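Local coordinates for protein rhamnosidase B (Bacillus sp., PDB 2OKX) that hydrolyses alpha-L-rhamnosides as a glycoside hydrolase of family 78, releasing rhamnose, probably with inversion at the anomeric carbon, at residues A[243-248]-A[302-307]; A[226-231]-A[337-342]; A[806-811]-A[818-823]. All coordinates share one frame; numbering follows the deposited sequence.

Contact 1: residues A[243-248]-A[302-307]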
loop_
_atom_site.group_PDB
_atom_site.type_symbol
_atom_site.label_atom_id
_atom_site.label_comp_id
_atom_site.label_asym_id
_atom_site.label_seq_id
_atom_site.Cartn_x
_atom_site.Cartn_y
_atom_site.Cartn_z
ATOM N N CYS A 243 0.043 -1.581 27.717
ATOM C CA CYS A 243 -0.511 -2.541 28.652
ATOM C C CYS A 243 -1.746 -1.915 29.288
ATOM O O CYS A 243 -1.681 -0.812 29.823
ATOM C CB CYS A 243 0.526 -2.859 29.730
ATOM S SG CYS A 243 -0.037 -4.014 30.987
ATOM N N GLY A 244 -2.872 -2.614 29.224
ATOM C CA GLY A 244 -4.089 -2.079 29.802
ATOM C C GLY A 244 -5.335 -2.790 29.322
ATOM O O GLY A 244 -5.256 -3.836 28.672
ATOM N N TYR A 245 -6.492 -2.220 29.644
ATOM C CA TYR A 245 -7.767 -2.812 29.252
ATOM C C TYR A 245 -8.734 -1.782 28.696
ATOM O O TYR A 245 -8.519 -0.575 28.799
ATOM C CB TYR A 245 -8.484 -3.444 30.452
ATOM C CG TYR A 245 -7.692 -4.419 31.280
ATOM C CD1 TYR A 245 -6.775 -3.977 32.232
ATOM C CD2 TYR A 245 -7.884 -5.791 31.133
ATOM C CE1 TYR A 245 -6.070 -4.884 33.023
ATOM C CE2 TYR A 245 -7.186 -6.703 31.915
ATOM C CZ TYR A 245 -6.283 -6.244 32.855
ATOM O OH TYR A 245 -5.589 -7.154 33.616
ATOM N N VAL A 246 -9.805 -2.287 28.101
ATOM C CA VAL A 246 -10.885 -1.446 27.617
ATOM C C VAL A 246 -11.982 -1.859 28.583
ATOM O O VAL A 246 -12.156 -3.050 28.842
ATOM C CB VAL A 246 -11.331 -1.799 26.185
ATOM C CG1 VAL A 246 -12.721 -1.216 25.922
ATOM C CG2 VAL A 246 -10.341 -1.233 25.182
ATOM N N ALA A 247 -12.718 -0.895 29.122
ATOM C CA ALA A 247 -13.770 -1.237 30.069
ATOM C C ALA A 247 -15.066 -0.483 29.828
ATOM O O ALA A 247 -15.060 0.688 29.443
ATOM C CB ALA A 247 -13.284 -0.990 31.492
ATOM N N THR A 248 -16.176 -1.172 30.062
ATOM C CA THR A 248 -17.493 -0.584 29.900
ATOM C C THR A 248 -18.485 -1.331 30.779
ATOM O O THR A 248 -18.298 -2.514 31.090
ATOM C CB THR A 248 -17.982 -0.671 28.435
ATOM O OG1 THR A 248 -19.153 0.142 28.273
ATOM C CG2 THR A 248 -18.325 -2.112 28.071
ATOM N N LEU A 302 -14.432 -6.324 30.887
ATOM C CA LEU A 302 -13.043 -5.897 30.800
ATOM C C LEU A 302 -12.340 -6.679 29.694
ATOM O O LEU A 302 -12.295 -7.907 29.722
ATOM C CB LEU A 302 -12.342 -6.147 32.142
ATOM C CG LEU A 302 -11.250 -5.170 32.573
ATOM C CD1 LEU A 302 -11.876 -3.828 32.893
ATOM C CD2 LEU A 302 -10.529 -5.709 33.802
ATOM N N VAL A 303 -11.802 -5.962 28.715
ATOM C CA VAL A 303 -11.103 -6.597 27.603
ATOM C C VAL A 303 -9.626 -6.248 27.683
ATOM O O VAL A 303 -9.257 -5.077 27.632
ATOM C CB VAL A 303 -11.652 -6.109 26.239
ATOM C CG1 VAL A 303 -10.906 -6.802 25.098
ATOM C CG2 VAL A 303 -13.151 -6.385 26.145
ATOM N N ASP A 304 -8.780 -7.258 27.826
ATOM C CA ASP A 304 -7.342 -7.014 27.896
ATOM C C ASP A 304 -6.864 -6.675 26.490
ATOM O O ASP A 304 -7.075 -7.453 25.562
ATOM C CB ASP A 304 -6.611 -8.259 28.407
ATOM C CG ASP A 304 -5.122 -8.022 28.613
ATOM O OD1 ASP A 304 -4.436 -8.955 29.068
ATOM O OD2 ASP A 304 -4.639 -6.908 28.325
ATOM N N ILE A 305 -6.236 -5.513 26.334
ATOM C CA ILE A 305 -5.740 -5.081 25.029
ATOM C C ILE A 305 -4.217 -4.963 24.997
ATOM O O ILE A 305 -3.651 -4.410 24.052
ATOM C CB ILE A 305 -6.343 -3.718 24.619
ATOM C CG1 ILE A 305 -6.036 -2.667 25.689
ATOM C CG2 ILE A 305 -7.845 -3.860 24.397
ATOM C CD1 ILE A 305 -6.518 -1.267 25.343
ATOM N N THR A 306 -3.563 -5.487 26.032
ATOM C CA THR A 306 -2.104 -5.447 26.136
ATOM C C THR A 306 -1.500 -6.082 24.890
ATOM O O THR A 306 -1.715 -7.265 24.625
ATOM C CB THR A 306 -1.625 -6.214 27.375
ATOM O OG1 THR A 306 -2.191 -5.614 28.547
ATOM C CG2 THR A 306 -0.106 -6.181 27.475
ATOM N N SER A 307 -0.739 -5.297 24.133
ATOM C CA SER A 307 -0.152 -5.801 22.898
ATOM C C SER A 307 0.666 -4.753 22.161
ATOM O O SER A 307 0.867 -3.638 22.636
ATOM C CB SER A 307 -1.272 -6.243 21.961
ATOM O OG SER A 307 -2.100 -5.126 21.655
#

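Contact 2: residues A[226-231]-A[337-342]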
loop_
_atom_site.group_PDB
_atom_site.type_symbol
_atom_site.label_atom_id
_atom_site.label_comp_id
_atom_site.label_asym_id
_atom_site.label_seq_id
_atom_site.Cartn_x
_atom_site.Cartn_y
_atom_site.Cartn_z
ATOM N N ARG A 226 -4.262 2.693 19.754
ATOM C CA ARG A 226 -2.875 3.149 19.690
ATOM C C ARG A 226 -2.755 4.596 20.169
ATOM O O ARG A 226 -1.957 4.901 21.056
ATOM C CB ARG A 226 -2.349 3.029 18.252
ATOM C CG ARG A 226 -0.964 3.638 18.011
ATOM C CD ARG A 226 -0.662 3.666 16.515
ATOM N NE ARG A 226 0.500 4.479 16.167
ATOM C CZ ARG A 226 1.763 4.067 16.239
ATOM N NH1 ARG A 226 2.749 4.889 15.897
ATOM N NH2 ARG A 226 2.042 2.838 16.644
ATOM N N ASN A 227 -3.551 5.487 19.584
ATOM C CA ASN A 227 -3.502 6.892 19.962
ATOM C C ASN A 227 -4.163 7.157 21.322
ATOM O O ASN A 227 -3.856 8.149 21.982
ATOM C CB ASN A 227 -4.152 7.766 18.874
ATOM C CG ASN A 227 -3.357 7.779 17.567
ATOM O OD1 ASN A 227 -2.212 7.317 17.505
ATOM N ND2 ASN A 227 -3.961 8.327 16.518
ATOM N N GLN A 228 -5.057 6.266 21.745
ATOM C CA GLN A 228 -5.730 6.422 23.031
ATOM C C GLN A 228 -4.820 6.025 24.198
ATOM O O GLN A 228 -4.778 6.715 25.221
ATOM C CB GLN A 228 -7.013 5.580 23.066
ATOM C CG GLN A 228 -7.579 5.314 24.471
ATOM C CD GLN A 228 -8.107 6.563 25.168
ATOM O OE1 GLN A 228 -8.447 6.527 26.356
ATOM N NE2 GLN A 228 -8.183 7.667 24.436
ATOM N N MET A 229 -4.091 4.922 24.035
ATOM C CA MET A 229 -3.192 4.425 25.074
ATOM C C MET A 229 -1.818 5.100 25.092
ATOM O O MET A 229 -1.170 5.162 26.136
ATOM C CB MET A 229 -3.015 2.910 24.935
ATOM C CG MET A 229 -4.305 2.117 25.054
ATOM S SD MET A 229 -5.186 2.404 26.611
ATOM C CE MET A 229 -4.295 1.319 27.724
ATOM N N VAL A 230 -1.372 5.592 23.939
ATOM C CA VAL A 230 -0.084 6.275 23.838
ATOM C C VAL A 230 -0.295 7.513 22.974
ATOM O O VAL A 230 0.037 7.521 21.790
ATOM C CB VAL A 230 0.990 5.377 23.181
ATOM C CG1 VAL A 230 2.340 6.082 23.198
ATOM C CG2 VAL A 230 1.080 4.050 23.910
ATOM N N PRO A 231 -0.857 8.578 23.562
ATOM C CA PRO A 231 -1.143 9.848 22.887
ATOM C C PRO A 231 -0.046 10.422 21.994
ATOM O O PRO A 231 -0.333 10.994 20.943
ATOM C CB PRO A 231 -1.488 10.775 24.049
ATOM C CG PRO A 231 -2.176 9.852 24.992
ATOM C CD PRO A 231 -1.254 8.651 24.980
ATOM N N LEU A 337 -17.171 3.900 26.671
ATOM C CA LEU A 337 -16.055 3.031 27.018
ATOM C C LEU A 337 -14.980 3.846 27.713
ATOM O O LEU A 337 -14.916 5.066 27.569
ATOM C CB LEU A 337 -15.440 2.394 25.761
ATOM C CG LEU A 337 -16.323 1.580 24.816
ATOM C CD1 LEU A 337 -15.504 1.121 23.621
ATOM C CD2 LEU A 337 -16.895 0.391 25.546
ATOM N N ALA A 338 -14.138 3.155 28.466
ATOM C CA ALA A 338 -13.027 3.781 29.163
ATOM C C ALA A 338 -11.855 2.822 29.038
ATOM O O ALA A 338 -12.047 1.639 28.771
ATOM C CB ALA A 338 -13.374 3.992 30.631
ATOM N N THR A 339 -10.641 3.327 29.206
ATOM C CA THR A 339 -9.485 2.453 29.140
ATOM C C THR A 339 -8.791 2.501 30.491
ATOM O O THR A 339 -8.836 3.517 31.183
ATOM C CB THR A 339 -8.505 2.867 28.021
ATOM O OG1 THR A 339 -8.095 4.225 28.209
ATOM C CG2 THR A 339 -9.174 2.724 26.663
ATOM N N ILE A 340 -8.177 1.388 30.871
ATOM C CA ILE A 340 -7.473 1.293 32.142
ATOM C C ILE A 340 -5.987 1.115 31.857
ATOM O O ILE A 340 -5.572 0.107 31.285
ATOM C CB ILE A 340 -7.987 0.096 32.958
ATOM C CG1 ILE A 340 -9.515 0.142 33.030
ATOM C CG2 ILE A 340 -7.395 0.136 34.364
ATOM C CD1 ILE A 340 -10.138 -1.033 33.756
ATOM N N GLY A 341 -5.196 2.103 32.264
ATOM C CA GLY A 341 -3.763 2.076 32.032
ATOM C C GLY A 341 -3.299 3.515 31.895
ATOM O O GLY A 341 -3.964 4.416 32.407
ATOM N N THR A 342 -2.189 3.760 31.207
ATOM C CA THR A 342 -1.381 2.730 30.564
ATOM C C THR A 342 -0.314 2.255 31.554
ATOM O O THR A 342 0.595 3.007 31.891
ATOM C CB THR A 342 -0.708 3.314 29.310
ATOM O OG1 THR A 342 -1.706 3.955 28.502
ATOM C CG2 THR A 342 -0.021 2.223 28.504
#

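Contact 3: residues A[806-811]-A[818-823]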
loop_
_atom_site.group_PDB
_atom_site.type_symbol
_atom_site.label_atom_id
_atom_site.label_comp_id
_atom_site.label_asym_id
_atom_site.label_seq_id
_atom_site.Cartn_x
_atom_site.Cartn_y
_atom_site.Cartn_z
ATOM N N PHE A 806 13.797 -13.850 -8.025
ATOM C CA PHE A 806 15.226 -14.093 -7.891
ATOM C C PHE A 806 15.548 -15.508 -8.365
ATOM O O PHE A 806 16.587 -15.746 -8.981
ATOM C CB PHE A 806 15.656 -13.892 -6.433
ATOM C CG PHE A 806 15.484 -12.478 -5.944
ATOM C CD1 PHE A 806 16.219 -11.441 -6.505
ATOM C CD2 PHE A 806 14.571 -12.179 -4.936
ATOM C CE1 PHE A 806 16.048 -10.121 -6.071
ATOM C CE2 PHE A 806 14.392 -10.865 -4.494
ATOM C CZ PHE A 806 15.131 -9.835 -5.062
ATOM N N TYR A 807 14.644 -16.441 -8.094
ATOM C CA TYR A 807 14.829 -17.828 -8.508
ATOM C C TYR A 807 14.882 -17.918 -10.037
ATOM O O TYR A 807 15.698 -18.658 -10.599
ATOM C CB TYR A 807 13.685 -18.683 -7.954
ATOM C CG TYR A 807 13.701 -20.136 -8.381
ATOM C CD1 TYR A 807 14.858 -20.912 -8.271
ATOM C CD2 TYR A 807 12.550 -20.739 -8.875
ATOM C CE1 TYR A 807 14.859 -22.256 -8.644
ATOM C CE2 TYR A 807 12.539 -22.076 -9.247
ATOM C CZ TYR A 807 13.696 -22.827 -9.130
ATOM O OH TYR A 807 13.669 -24.148 -9.495
ATOM N N TYR A 808 14.022 -17.158 -10.707
ATOM C CA TYR A 808 13.995 -17.166 -12.169
ATOM C C TYR A 808 15.268 -16.538 -12.736
ATOM O O TYR A 808 15.772 -16.974 -13.772
ATOM C CB TYR A 808 12.752 -16.432 -12.693
ATOM C CG TYR A 808 11.434 -17.070 -12.277
ATOM C CD1 TYR A 808 11.374 -18.403 -11.865
ATOM C CD2 TYR A 808 10.243 -16.340 -12.308
ATOM C CE1 TYR A 808 10.155 -18.996 -11.487
ATOM C CE2 TYR A 808 9.025 -16.920 -11.935
ATOM C CZ TYR A 808 8.988 -18.244 -11.526
ATOM O OH TYR A 808 7.787 -18.816 -11.163
ATOM N N GLU A 809 15.791 -15.517 -12.066
ATOM C CA GLU A 809 17.024 -14.894 -12.534
ATOM C C GLU A 809 18.129 -15.948 -12.475
ATOM O O GLU A 809 19.013 -15.988 -13.334
ATOM C CB GLU A 809 17.393 -13.685 -11.667
ATOM C CG GLU A 809 16.565 -12.431 -11.953
ATOM C CD GLU A 809 17.049 -11.212 -11.176
ATOM O OE1 GLU A 809 16.879 -11.176 -9.938
ATOM O OE2 GLU A 809 17.605 -10.289 -11.804
ATOM N N ALA A 810 18.062 -16.808 -11.460
ATOM C CA ALA A 810 19.035 -17.878 -11.296
ATOM C C ALA A 810 18.858 -18.927 -12.395
ATOM O O ALA A 810 19.845 -19.415 -12.954
ATOM C CB ALA A 810 18.881 -18.531 -9.916
ATOM N N LEU A 811 17.609 -19.274 -12.707
ATOM C CA LEU A 811 17.350 -20.264 -13.753
ATOM C C LEU A 811 17.814 -19.739 -15.113
ATOM O O LEU A 811 18.270 -20.507 -15.957
ATOM C CB LEU A 811 15.857 -20.627 -13.812
ATOM C CG LEU A 811 15.286 -21.385 -12.605
ATOM C CD1 LEU A 811 13.795 -21.611 -12.798
ATOM C CD2 LEU A 811 16.005 -22.720 -12.443
ATOM N N THR A 818 13.134 -23.768 -19.547
ATOM C CA THR A 818 11.980 -24.659 -19.527
ATOM C C THR A 818 11.484 -24.873 -18.097
ATOM O O THR A 818 10.275 -24.892 -17.847
ATOM C CB THR A 818 12.314 -26.017 -20.179
ATOM O OG1 THR A 818 12.622 -25.812 -21.565
ATOM C CG2 THR A 818 11.126 -26.971 -20.070
ATOM N N LEU A 819 12.418 -25.022 -17.164
ATOM C CA LEU A 819 12.068 -25.210 -15.762
ATOM C C LEU A 819 11.387 -23.941 -15.252
ATOM O O LEU A 819 10.477 -23.999 -14.424
ATOM C CB LEU A 819 13.322 -25.477 -14.930
ATOM C CG LEU A 819 13.058 -25.752 -13.447
ATOM C CD1 LEU A 819 12.244 -27.035 -13.305
ATOM C CD2 LEU A 819 14.381 -25.872 -12.697
ATOM N N MET A 820 11.851 -22.797 -15.748
ATOM C CA MET A 820 11.288 -21.508 -15.370
ATOM C C MET A 820 9.832 -21.460 -15.824
ATOM O O MET A 820 8.945 -21.090 -15.053
ATOM C CB MET A 820 12.081 -20.372 -16.026
ATOM C CG MET A 820 11.623 -18.970 -15.640
ATOM S SD MET A 820 12.221 -17.699 -16.791
ATOM C CE MET A 820 13.990 -17.785 -16.514
ATOM N N LEU A 821 9.582 -21.842 -17.074
ATOM C CA LEU A 821 8.220 -21.840 -17.598
ATOM C C LEU A 821 7.303 -22.772 -16.818
ATOM O O LEU A 821 6.163 -22.416 -16.511
ATOM C CB LEU A 821 8.199 -22.244 -19.078
ATOM C CG LEU A 821 8.748 -21.230 -20.080
ATOM C CD1 LEU A 821 8.395 -21.684 -21.492
ATOM C CD2 LEU A 821 8.152 -19.858 -19.805
ATOM N N ASP A 822 7.787 -23.967 -16.505
ATOM C CA ASP A 822 6.961 -24.904 -15.759
ATOM C C ASP A 822 6.656 -24.392 -14.359
ATOM O O ASP A 822 5.572 -24.638 -13.829
ATOM C CB ASP A 822 7.620 -26.282 -15.687
ATOM C CG ASP A 822 7.546 -27.028 -17.005
ATOM O OD1 ASP A 822 6.609 -26.769 -17.791
ATOM O OD2 ASP A 822 8.414 -27.884 -17.252
ATOM N N ASP A 823 7.603 -23.679 -13.760
ATOM C CA ASP A 823 7.387 -23.136 -12.426
ATOM C C ASP A 823 6.316 -22.048 -12.514
ATOM O O ASP A 823 5.407 -21.987 -11.685
ATOM C CB ASP A 823 8.679 -22.540 -11.861
ATOM C CG ASP A 823 8.587 -22.264 -10.367
ATOM O OD1 ASP A 823 8.868 -23.186 -9.572
ATOM O OD2 ASP A 823 8.218 -21.132 -9.987
#

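Contact 1: residues A[243-248]-A[302-307]
Leu302 is the main bump here, and the hollow it fills lies between Tyr245 and Ala247. Its CD2 methyl sits over one face of the Tyr245 ring, 4.0 Å from the centroid and shifted toward the rim, while the other methyl presses hard on the next residue of the strand, Leu302 CD1 to Ala247 CB at 3.5 Å. To straddle both, the leucine twists away from a staggered shape (chi1 -147°). Behind it the two strands run antiparallel, Val246 and Val303 forming the hydrogen-bonded pair: Val246 N to Val303 O and Val303 N to Val246 O are both 2.9 Å.

On the face carrying Val246 and Val303 the roles swap. Val246 CG2 pushes into the notch between CG2 and CD1 of Ile305, 3.7 Å from Ile305 CG2, the two side chains crossing at about a right angle.

At Gly244 backbone bonding persists (Ile305 N to Gly244 O, 3.0 Å); toward Cys243 side-chain oxygens take over. Gly244 N donates to Thr306 OG1 at 3.1 Å, and that hydroxyl in turn donates to the syn lone pair of Asp304 OD2. The same oxygen takes Thr306 N from above the carboxylate plane, an Asx turn, while Asp304 OD1 is held by Ser269 and Tyr364.

The pair belongs to one of the two antiparallel sheets in the domain D2 range. Tyr245 and Ala247 bond through their backbones to strand 338-340 on the other side of strand 240-252; helix 362-370 covers the face with Tyr245, whose hydroxyl bonds to Tyr364 O, and helix 225-229 lies against Val246 and Ile305.

Contact 2: residues A[226-231]-A[337-342]
The flat group that matters across Met229 and Thr342 is the peptide carbonyl of Met229, met at its edge: Thr342 OG1 lies in the carbonyl plane, on a lone pair of Met229 O, at 2.7 Å and with a C=O...O angle of 128°. No ring takes part; most of the rest is packing of the Met229 thioether and the Gln228 chain on Thr339. The setting is consistent with the galactose-binding-like beta sandwich of domain D2, where short helix 225-229 forms part of the connection from strand 219-223 of one sheet to strand 240-252 of the other, and here packs on strand 338-340.

Met229 buries the largest area of any residue here. Folded at both chi2 (-57°) and chi3 (-81°), it lays SD alongside Thr339, 3.6 Å from Thr339 CB, then curls its methyl round toward the end of the strand, where Met229 CE is 3.8 Å from Thr342 OG1 and 4.0 Å from Ile340 O. The Met229 and Thr339 side chains slide past each other in opposite directions. Gln228 meets Thr339 from the other way, and its aliphatic part does the packing: Gln228 CG is 3.7 Å from Thr339 CG2.

Met229 is the last helical residue before Val230 leaves the helix, and being at the C-terminal end would probably make its carbonyl a somewhat stronger acceptor. One turn back, Arg226 ties the helix to its surroundings through the carbonyls of His236, Asn238 and Asp309. Met229 also touches Ile305 and Tyr242 of the neighbouring strands. The threonine that reaches the helix end follows a cis peptide bond, the one joining Gly341 C to Thr342 N.

Contact 3: residues A[806-811]-A[818-823]
Tyr807 meets the second helix along its rim: Asp823 OD1 lies at the ring edge, 3.8 Å from Tyr807 CE2, and the Leu819 CD2 methyl touches the hydroxyl, which itself bonds to Leu788 O. Tyr808 comes next, its ring swung beside the backbone N (chi1 -62°). Its OH donates to the anti lone pair of Asp823 OD2, a short 2.6 Å bond with ring and carboxylate planes 76° apart. Asn827 shares that oxygen, and a glycerol bonds to OD1. Met820 flanks the same ring off-centre, its CG 4.2 Å from the centroid and its sulfur oblique at 5.3 Å, a Met-aromatic contact; the chain then bends so that Met820 CE rests 3.4 Å from Tyr808 O.

These are the two arms of an antiparallel helical hairpin, axes 9.6 Å apart and at 155°, in the (alpha/alpha)6 barrel expected of the six-hairpin glycosidase domain. One turn on, Leu811 wedges in between the helices. Its CD1 lies over one face of the Tyr807 ring and reaches Met820 CA at 3.6 Å, while Leu811 CD2 touches Leu819 CD2, the two side chains crossing at about a right angle.

All three contacts are buried, but they belong to two separate parts of the enzyme. Contacts 1 and 2 share domain D2 and touch directly: strands 240-252 and 338-340 are neighbours in one sheet, with Tyr245 O 2.9 Å from Ile340 N, a probable hydrogen bond, and their centres are about 9 Å apart. Contact 1 is strand on strand, held mainly by backbone bonds; contact 2 sets a helix end against that sheet with one hydroxyl-to-carbonyl bond. Contact 3, its centre about 49 Å from that of contact 1, joins successive barrel helices, where side chains do the work and a tyrosine-aspartate bond is the polar link.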